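Local coordinates for B- and T-lymphocyte attenuator (PDB 1XAU), which acts as an inhibitory receptor on lymphocytes, dampening antigen-receptor signalling through SHP-1 and SHP-2 and interacting with the herpesvirus entry mediator HVEM through its immunoglobulin-domain ectodomain, at residues E30-E35 and V110-R115; I34-K39 and Y94-N99; Y67-E72 and V78-F83. One frame throughout, in Å; residues are numbered along the deposited sequence.

Interaction 1 (E30-E35 and V110-R115)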
# COMPACT_ATOMS: atom_id res chain seq x y z
N GLU A 30 -1.76 -13.13 -12.12
CA GLU A 30 -2.90 -12.22 -12.16
C GLU A 30 -2.46 -10.76 -12.05
O GLU A 30 -1.37 -10.50 -11.51
CB GLU A 30 -3.83 -12.41 -10.94
CG GLU A 30 -4.62 -13.65 -10.92
CD GLU A 30 -5.59 -13.63 -9.72
OE1 GLU A 30 -5.13 -13.40 -8.54
OE2 GLU A 30 -6.79 -13.82 -9.96
N LEU A 31 -3.28 -9.82 -12.59
CA LEU A 31 -3.05 -8.34 -12.36
C LEU A 31 -3.66 -8.22 -10.96
O LEU A 31 -4.80 -8.63 -10.78
CB LEU A 31 -3.90 -7.49 -13.30
CG LEU A 31 -3.07 -6.92 -14.47
CD1 LEU A 31 -2.10 -7.89 -14.91
CD2 LEU A 31 -3.95 -6.38 -15.57
N PHE A 32 -2.99 -7.63 -9.98
CA PHE A 32 -3.57 -7.62 -8.61
C PHE A 32 -3.25 -6.27 -7.99
O PHE A 32 -2.26 -5.63 -8.37
CB PHE A 32 -2.89 -8.70 -7.77
CG PHE A 32 -3.45 -8.84 -6.32
CD1 PHE A 32 -4.62 -9.58 -6.11
CD2 PHE A 32 -2.78 -8.31 -5.24
CE1 PHE A 32 -5.13 -9.78 -4.77
CE2 PHE A 32 -3.30 -8.51 -3.88
CZ PHE A 32 -4.46 -9.23 -3.70
N LYS A 33 -4.07 -5.79 -7.06
CA LYS A 33 -3.72 -4.54 -6.44
C LYS A 33 -4.04 -4.53 -4.94
O LYS A 33 -4.89 -5.33 -4.48
CB LYS A 33 -4.50 -3.38 -7.06
CG LYS A 33 -6.06 -3.49 -6.99
CD LYS A 33 -6.75 -2.25 -7.64
CE LYS A 33 -8.30 -2.56 -7.69
NZ LYS A 33 -9.28 -1.43 -8.05
N ILE A 34 -3.31 -3.69 -4.18
CA ILE A 34 -3.69 -3.47 -2.79
C ILE A 34 -3.88 -1.98 -2.62
O ILE A 34 -3.37 -1.15 -3.39
CB ILE A 34 -2.69 -4.02 -1.79
CG1 ILE A 34 -1.35 -3.45 -2.04
CG2 ILE A 34 -2.72 -5.58 -1.89
CD1 ILE A 34 -0.27 -4.06 -1.04
N GLU A 35 -4.69 -1.64 -1.64
CA GLU A 35 -5.12 -0.26 -1.51
C GLU A 35 -4.84 0.31 -0.15
O GLU A 35 -5.04 -0.36 0.85
CB GLU A 35 -6.63 -0.25 -1.68
CG GLU A 35 -7.09 -0.74 -3.06
CD GLU A 35 -8.58 -0.59 -3.26
OE1 GLU A 35 -9.37 -0.31 -2.28
OE2 GLU A 35 -8.97 -0.74 -4.41
N VAL A 110 -1.14 -5.15 5.30
CA VAL A 110 -1.99 -6.08 4.53
C VAL A 110 -1.05 -7.21 4.16
O VAL A 110 0.05 -6.98 3.65
CB VAL A 110 -2.69 -5.42 3.28
CG1 VAL A 110 -1.77 -4.56 2.52
CG2 VAL A 110 -3.32 -6.49 2.39
N THR A 111 -1.47 -8.45 4.40
CA THR A 111 -0.59 -9.59 4.10
C THR A 111 -1.14 -10.21 2.83
O THR A 111 -2.36 -10.47 2.76
CB THR A 111 -0.78 -10.65 5.21
OG1 THR A 111 -0.27 -10.09 6.41
CG2 THR A 111 -0.03 -11.94 4.91
N ILE A 112 -0.27 -10.43 1.83
CA ILE A 112 -0.73 -11.04 0.56
C ILE A 112 -0.10 -12.42 0.48
O ILE A 112 1.10 -12.57 0.70
CB ILE A 112 -0.21 -10.21 -0.66
CG1 ILE A 112 -0.74 -8.78 -0.50
CG2 ILE A 112 -0.63 -10.88 -2.03
CD1 ILE A 112 -2.25 -8.76 -0.21
N HIS A 113 -0.90 -13.40 0.15
CA HIS A 113 -0.35 -14.73 0.03
C HIS A 113 -0.57 -15.05 -1.46
O HIS A 113 -1.69 -14.99 -1.91
CB HIS A 113 -1.15 -15.70 0.89
CG HIS A 113 -0.90 -17.13 0.56
ND1 HIS A 113 0.36 -17.67 0.53
CD2 HIS A 113 -1.74 -18.12 0.21
CE1 HIS A 113 0.30 -18.93 0.15
NE2 HIS A 113 -0.97 -19.23 -0.05
N VAL A 114 0.48 -15.41 -2.18
CA VAL A 114 0.37 -15.69 -3.62
C VAL A 114 0.47 -17.20 -3.86
O VAL A 114 1.44 -17.85 -3.43
CB VAL A 114 1.48 -14.98 -4.35
CG1 VAL A 114 1.31 -15.17 -5.90
CG2 VAL A 114 1.45 -13.44 -4.02
N ARG A 115 -0.55 -17.73 -4.50
CA ARG A 115 -0.67 -19.19 -4.83
C ARG A 115 -0.24 -19.50 -6.27
O ARG A 115 -0.45 -18.64 -7.17
CB ARG A 115 -2.13 -19.59 -4.60
CG ARG A 115 -2.73 -19.12 -3.28
CD ARG A 115 -4.31 -19.15 -3.33
NE ARG A 115 -4.86 -17.94 -3.97
CZ ARG A 115 -6.12 -17.53 -3.87
NH1 ARG A 115 -7.00 -18.25 -3.14
NH2 ARG A 115 -6.53 -16.40 -4.50
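With CG turned anti to the backbone N (chi1 -177°), F32 sends its ring across toward I112, which reaches back from the facing strand. I112 in turn sets CG1 beside its backbone N and folds CD1 round on chi2 -49°, so that this one methyl touches two residues of segment 30-35 at once. It meets the F32 ring at the edge, near the ring plane, with CD1 3.8 Å from F32 CE2, while I112 CG2 touches the same corner of the ring, 4.0 Å from F32 CE2. The I112 CD1 methyl also lies 3.6 Å from I34 CG2, F32 and I34 being successive inward-facing residues of their strand. I34 CD1 packs against V110 CG1 at 3.9 Å.

No hydrogen bond crosses this interface. The two strands, 32-35 and 110-114, run nearly antiparallel but 9.3 Å apart at their axes, a spacing filled by side chains: they belong to the two opposed sheets of the immunoglobulin beta sandwich, and alternate residues of each, F32 and I34 on one side, V110 and I112 on the other, point into the layer between them. I86 packs on both F32 and I112, and Y94 on I34, V110 and I112, which extends the apolar layer beyond the two segments. At the end of the modelled chain E30 and R115 both turn to the same neighbour: E30 OE1 accepts a hydrogen bond from W27 N, and R115 makes a cation-pi contact with W27, its NE bonded to A26 O.

Interaction 2 (I34-K39 and Y94-N99)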
# COMPACT_ATOMS: atom_id res chain seq x y z
N ILE A 34 -3.31 -3.69 -4.18
CA ILE A 34 -3.69 -3.47 -2.79
C ILE A 34 -3.88 -1.98 -2.62
O ILE A 34 -3.37 -1.15 -3.39
CB ILE A 34 -2.69 -4.02 -1.79
CG1 ILE A 34 -1.35 -3.45 -2.04
CG2 ILE A 34 -2.72 -5.58 -1.89
CD1 ILE A 34 -0.27 -4.06 -1.04
N GLU A 35 -4.69 -1.64 -1.64
CA GLU A 35 -5.12 -0.26 -1.51
C GLU A 35 -4.84 0.31 -0.15
O GLU A 35 -5.04 -0.36 0.85
CB GLU A 35 -6.63 -0.25 -1.68
CG GLU A 35 -7.09 -0.74 -3.06
CD GLU A 35 -8.58 -0.59 -3.26
OE1 GLU A 35 -9.37 -0.31 -2.28
OE2 GLU A 35 -8.97 -0.74 -4.41
N CYS A 36 -4.58 1.61 -0.15
CA CYS A 36 -4.34 2.34 1.11
C CYS A 36 -5.27 3.54 1.14
O CYS A 36 -4.95 4.55 0.51
CB CYS A 36 -2.87 2.73 1.13
SG CYS A 36 -2.27 3.97 2.31
N PRO A 37 -6.44 3.45 1.77
CA PRO A 37 -7.36 4.61 1.83
C PRO A 37 -6.63 5.75 2.60
O PRO A 37 -5.96 5.50 3.61
CB PRO A 37 -8.53 4.08 2.63
CG PRO A 37 -8.56 2.67 2.35
CD PRO A 37 -7.07 2.28 2.43
N VAL A 38 -6.74 6.99 2.14
CA VAL A 38 -6.05 8.10 2.79
C VAL A 38 -7.01 9.23 3.11
O VAL A 38 -7.66 9.78 2.18
CB VAL A 38 -4.93 8.70 1.88
CG1 VAL A 38 -4.11 9.77 2.61
CG2 VAL A 38 -3.97 7.52 1.39
N LYS A 39 -7.12 9.55 4.40
CA LYS A 39 -7.95 10.69 4.81
C LYS A 39 -7.00 11.90 4.99
O LYS A 39 -6.01 11.83 5.67
CB LYS A 39 -8.63 10.41 6.17
CG LYS A 39 -9.53 11.59 6.64
CD LYS A 39 -10.07 11.30 8.07
CE LYS A 39 -11.14 12.31 8.51
NZ LYS A 39 -10.70 13.75 8.38
N TYR A 94 2.61 -5.75 3.52
CA TYR A 94 2.82 -4.42 2.96
C TYR A 94 2.16 -3.33 3.85
O TYR A 94 1.21 -3.62 4.57
CB TYR A 94 2.14 -4.38 1.57
CG TYR A 94 2.79 -5.32 0.55
CD1 TYR A 94 3.73 -4.81 -0.32
CD2 TYR A 94 2.49 -6.68 0.52
CE1 TYR A 94 4.36 -5.64 -1.25
CE2 TYR A 94 3.14 -7.55 -0.39
CZ TYR A 94 4.07 -6.99 -1.28
OH TYR A 94 4.77 -7.71 -2.26
N SER A 95 2.64 -2.11 3.81
CA SER A 95 1.97 -1.02 4.58
C SER A 95 2.28 0.24 3.80
O SER A 95 3.18 0.23 2.93
CB SER A 95 2.55 -0.90 6.03
OG SER A 95 3.95 -0.59 6.00
N CYS A 96 1.58 1.34 4.09
CA CYS A 96 1.86 2.60 3.41
C CYS A 96 2.26 3.62 4.52
O CYS A 96 1.92 3.44 5.70
CB CYS A 96 0.61 3.05 2.53
SG CYS A 96 -0.96 2.94 3.50
N SER A 97 3.04 4.63 4.17
CA SER A 97 3.45 5.60 5.20
C SER A 97 3.66 6.93 4.53
O SER A 97 3.75 7.03 3.29
CB SER A 97 4.77 5.22 5.91
OG SER A 97 5.74 4.91 4.93
N THR A 98 3.73 7.97 5.34
CA THR A 98 3.96 9.25 4.75
C THR A 98 4.64 10.10 5.82
O THR A 98 4.42 9.90 6.99
CB THR A 98 2.62 9.91 4.27
OG1 THR A 98 2.93 11.19 3.67
CG2 THR A 98 1.69 10.19 5.42
N ASN A 99 5.49 11.01 5.38
CA ASN A 99 6.18 11.98 6.26
C ASN A 99 5.36 13.18 5.79
O ASN A 99 5.49 13.62 4.63
CB ASN A 99 7.66 12.16 5.86
CG ASN A 99 8.45 10.87 5.92
OD1 ASN A 99 8.08 9.94 6.68
ND2 ASN A 99 9.56 10.79 5.14
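The intersheet disulfide of the immunoglobulin fold joins these two segments, C36 on strand 32-39 and C96 on strand 92-100. C36 SG and C96 SG are bonded at 2.0 Å with a chi3 of 86°, close to the relaxed right angle for a disulfide. The two halves reach the bridge differently: C36 swings SG anti to its backbone N (chi1 165°), whereas C96 tucks SG between its backbone N and carbonyl carbon (chi1 48°). The CA atoms of C36 and C96 are 6.6 Å apart, against 8.7 Å for those of I34 and Y94, where the link is noncovalent.

At that second point the I34 CD1 methyl sits against the base of the tyrosine side chain, 3.6 Å from Y94 CB and 3.7 Å from Y94 CG. It approaches the ring obliquely, and the two side chains cross at about a right angle. Y94 OH is hydrogen-bonded to D90 O, the tyrosine corner common in immunoglobulin domains. W49 packs on both I34 and C36, and L16 touches both cysteines, so apolar side chains pack against the buried bridge. A buried cystine joining the two sheets beside a core tryptophan is the hallmark of the immunoglobulin domain.

Interaction 3 (Y67-E72 and V78-F83)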
# COMPACT_ATOMS: atom_id res chain seq x y z
N TYR A 67 3.65 -0.62 -9.87
CA TYR A 67 3.52 0.84 -9.99
C TYR A 67 2.40 1.30 -9.10
O TYR A 67 1.64 0.48 -8.58
CB TYR A 67 3.30 1.28 -11.47
CG TYR A 67 1.98 0.79 -12.05
CD1 TYR A 67 0.84 1.60 -11.97
CD2 TYR A 67 1.88 -0.44 -12.69
CE1 TYR A 67 -0.36 1.21 -12.52
CE2 TYR A 67 0.65 -0.86 -13.29
CZ TYR A 67 -0.45 -0.05 -13.20
OH TYR A 67 -1.67 -0.50 -13.72
N THR A 68 2.27 2.63 -8.94
CA THR A 68 1.25 3.14 -8.04
C THR A 68 0.32 4.10 -8.74
O THR A 68 0.60 4.60 -9.88
CB THR A 68 1.88 3.89 -6.84
OG1 THR A 68 2.58 5.06 -7.30
CG2 THR A 68 2.94 3.00 -6.07
N SER A 69 -0.82 4.34 -8.12
CA SER A 69 -1.77 5.32 -8.69
C SER A 69 -2.66 5.80 -7.54
O SER A 69 -2.73 5.21 -6.43
CB SER A 69 -2.68 4.70 -9.77
OG SER A 69 -3.73 3.90 -9.26
N TRP A 70 -3.40 6.87 -7.83
CA TRP A 70 -4.37 7.38 -6.88
C TRP A 70 -5.75 7.18 -7.50
O TRP A 70 -5.94 7.40 -8.69
CB TRP A 70 -4.12 8.86 -6.55
CG TRP A 70 -3.08 9.07 -5.58
CD1 TRP A 70 -1.77 9.29 -5.83
CD2 TRP A 70 -3.25 9.18 -4.17
NE1 TRP A 70 -1.10 9.57 -4.66
CE2 TRP A 70 -2.00 9.50 -3.62
CE3 TRP A 70 -4.35 9.05 -3.32
CZ2 TRP A 70 -1.80 9.71 -2.25
CZ3 TRP A 70 -4.15 9.25 -1.92
CH2 TRP A 70 -2.90 9.57 -1.41
N GLU A 71 -6.72 6.71 -6.72
CA GLU A 71 -8.07 6.56 -7.22
C GLU A 71 -8.95 7.52 -6.43
O GLU A 71 -8.86 7.58 -5.19
CB GLU A 71 -8.58 5.14 -7.03
CG GLU A 71 -7.77 4.08 -7.70
CD GLU A 71 -8.44 2.69 -7.59
OE1 GLU A 71 -9.59 2.61 -7.05
OE2 GLU A 71 -7.83 1.68 -8.05
N GLU A 72 -9.77 8.28 -7.17
CA GLU A 72 -10.72 9.25 -6.63
C GLU A 72 -12.15 8.78 -6.91
O GLU A 72 -13.12 9.42 -6.52
CB GLU A 72 -10.49 10.65 -7.22
CG GLU A 72 -9.14 11.28 -6.76
CD GLU A 72 -7.97 11.08 -7.75
OE1 GLU A 72 -8.05 10.17 -8.63
OE2 GLU A 72 -6.95 11.82 -7.63
N VAL A 78 -7.87 6.81 -2.53
CA VAL A 78 -7.18 5.58 -2.26
C VAL A 78 -5.85 5.57 -3.01
O VAL A 78 -5.80 5.90 -4.21
CB VAL A 78 -8.02 4.38 -2.73
CG1 VAL A 78 -7.27 3.14 -2.42
CG2 VAL A 78 -9.39 4.31 -1.93
N PHE A 79 -4.78 5.29 -2.30
CA PHE A 79 -3.46 5.15 -2.93
C PHE A 79 -3.31 3.66 -3.21
O PHE A 79 -3.52 2.85 -2.33
CB PHE A 79 -2.36 5.64 -1.97
CG PHE A 79 -1.04 5.62 -2.55
CD1 PHE A 79 -0.79 6.23 -3.77
CD2 PHE A 79 0.02 5.02 -1.83
CE1 PHE A 79 0.52 6.24 -4.32
CE2 PHE A 79 1.35 5.02 -2.35
CZ PHE A 79 1.59 5.62 -3.60
N VAL A 80 -2.97 3.30 -4.43
CA VAL A 80 -2.96 1.92 -4.83
C VAL A 80 -1.62 1.42 -5.32
O VAL A 80 -0.90 2.17 -5.98
CB VAL A 80 -3.95 1.86 -6.00
CG1 VAL A 80 -4.21 0.45 -6.42
CG2 VAL A 80 -5.25 2.57 -5.55
N LEU A 81 -1.31 0.17 -5.01
CA LEU A 81 -0.09 -0.51 -5.48
C LEU A 81 -0.60 -1.56 -6.47
O LEU A 81 -1.38 -2.47 -6.10
CB LEU A 81 0.65 -1.14 -4.29
CG LEU A 81 1.88 -1.94 -4.74
CD1 LEU A 81 2.96 -0.93 -5.29
CD2 LEU A 81 2.43 -2.75 -3.54
N HIS A 82 -0.10 -1.51 -7.70
CA HIS A 82 -0.56 -2.43 -8.77
C HIS A 82 0.54 -3.40 -9.16
O HIS A 82 1.64 -2.96 -9.52
CB HIS A 82 -0.86 -1.66 -10.02
CG HIS A 82 -1.91 -0.61 -9.85
ND1 HIS A 82 -3.23 -0.83 -10.12
CD2 HIS A 82 -1.80 0.70 -9.51
CE1 HIS A 82 -3.90 0.30 -9.96
NE2 HIS A 82 -3.06 1.25 -9.59
N PHE A 83 0.27 -4.69 -9.10
CA PHE A 83 1.24 -5.69 -9.50
C PHE A 83 0.79 -6.15 -10.91
O PHE A 83 -0.36 -6.67 -11.09
CB PHE A 83 1.15 -6.92 -8.58
CG PHE A 83 1.46 -6.63 -7.13
CD1 PHE A 83 2.72 -6.96 -6.64
CD2 PHE A 83 0.52 -6.04 -6.30
CE1 PHE A 83 3.04 -6.70 -5.27
CE2 PHE A 83 0.83 -5.76 -4.92
CZ PHE A 83 2.11 -6.12 -4.43
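Six backbone hydrogen bonds join Y67-E72 to V78-F83 as the antiparallel arms of a beta hairpin, two each for Y67 with H82, S69 with V80 and E71 with V78. H82 N lies 2.8 Å from Y67 O. Y67 N is 3.1 Å from H82 O, the longest of the six. T68 with L81 and W70 with F79 are the alternating non-hydrogen-bonded pairs.

A side-chain hydrogen bond reinforces the ladder diagonally: S69 OG and H82 NE2 are 2.8 Å apart, the hydroxyl in the imidazole plane.

Aromatic contacts occur on both sides of the hairpin. Y67 places CG between its backbone N and carbonyl carbon (chi1 65°), bringing its ring over H82. The two rings are nearly parallel, at 14°, but barely overlap; instead H82 CB stands 3.7 Å from the Y67 ring centroid. V80 CG1 lies across the other imidazole face. Beside T68, F79 CB sits almost on the normal of the W70 six-membered ring, 3.9 Å from its centroid, and F79 CD1 is 3.5 Å from W70 NE1. T68 CB is 3.7 Å from F79 CZ.

The E71 side chain lies across V80, CG 3.6 Å from V80 CG2, and its OE1 forms a salt bridge with R74. Strand 66-71 is an edge strand of its sheet within this chain; strand 78-83 bonds on its other side to strand 32-39, while F79 and L81 face W49 of strand 47-52 in the opposite sheet.

Overall arrangement
All three contacts lie in one immunoglobulin domain, the extracellular part of the receptor, with centres about 10 to 15 Å apart. Strand 32-39 is the common element: interactions 1 and 2 both start from it, sharing I34 and E35, and cross the sandwich to the adjacent strands 103-114 and 92-100 of the other sheet. Interaction 3 instead lies within a sheet, as a hairpin nested in sequence inside the loops closed by the other two. It is joined to them through backbone contacts such as I34 O to L81 N and C36 N to F79 O. Pairing within one sheet and packing and a disulfide between sheets thus combine in a single compact domain.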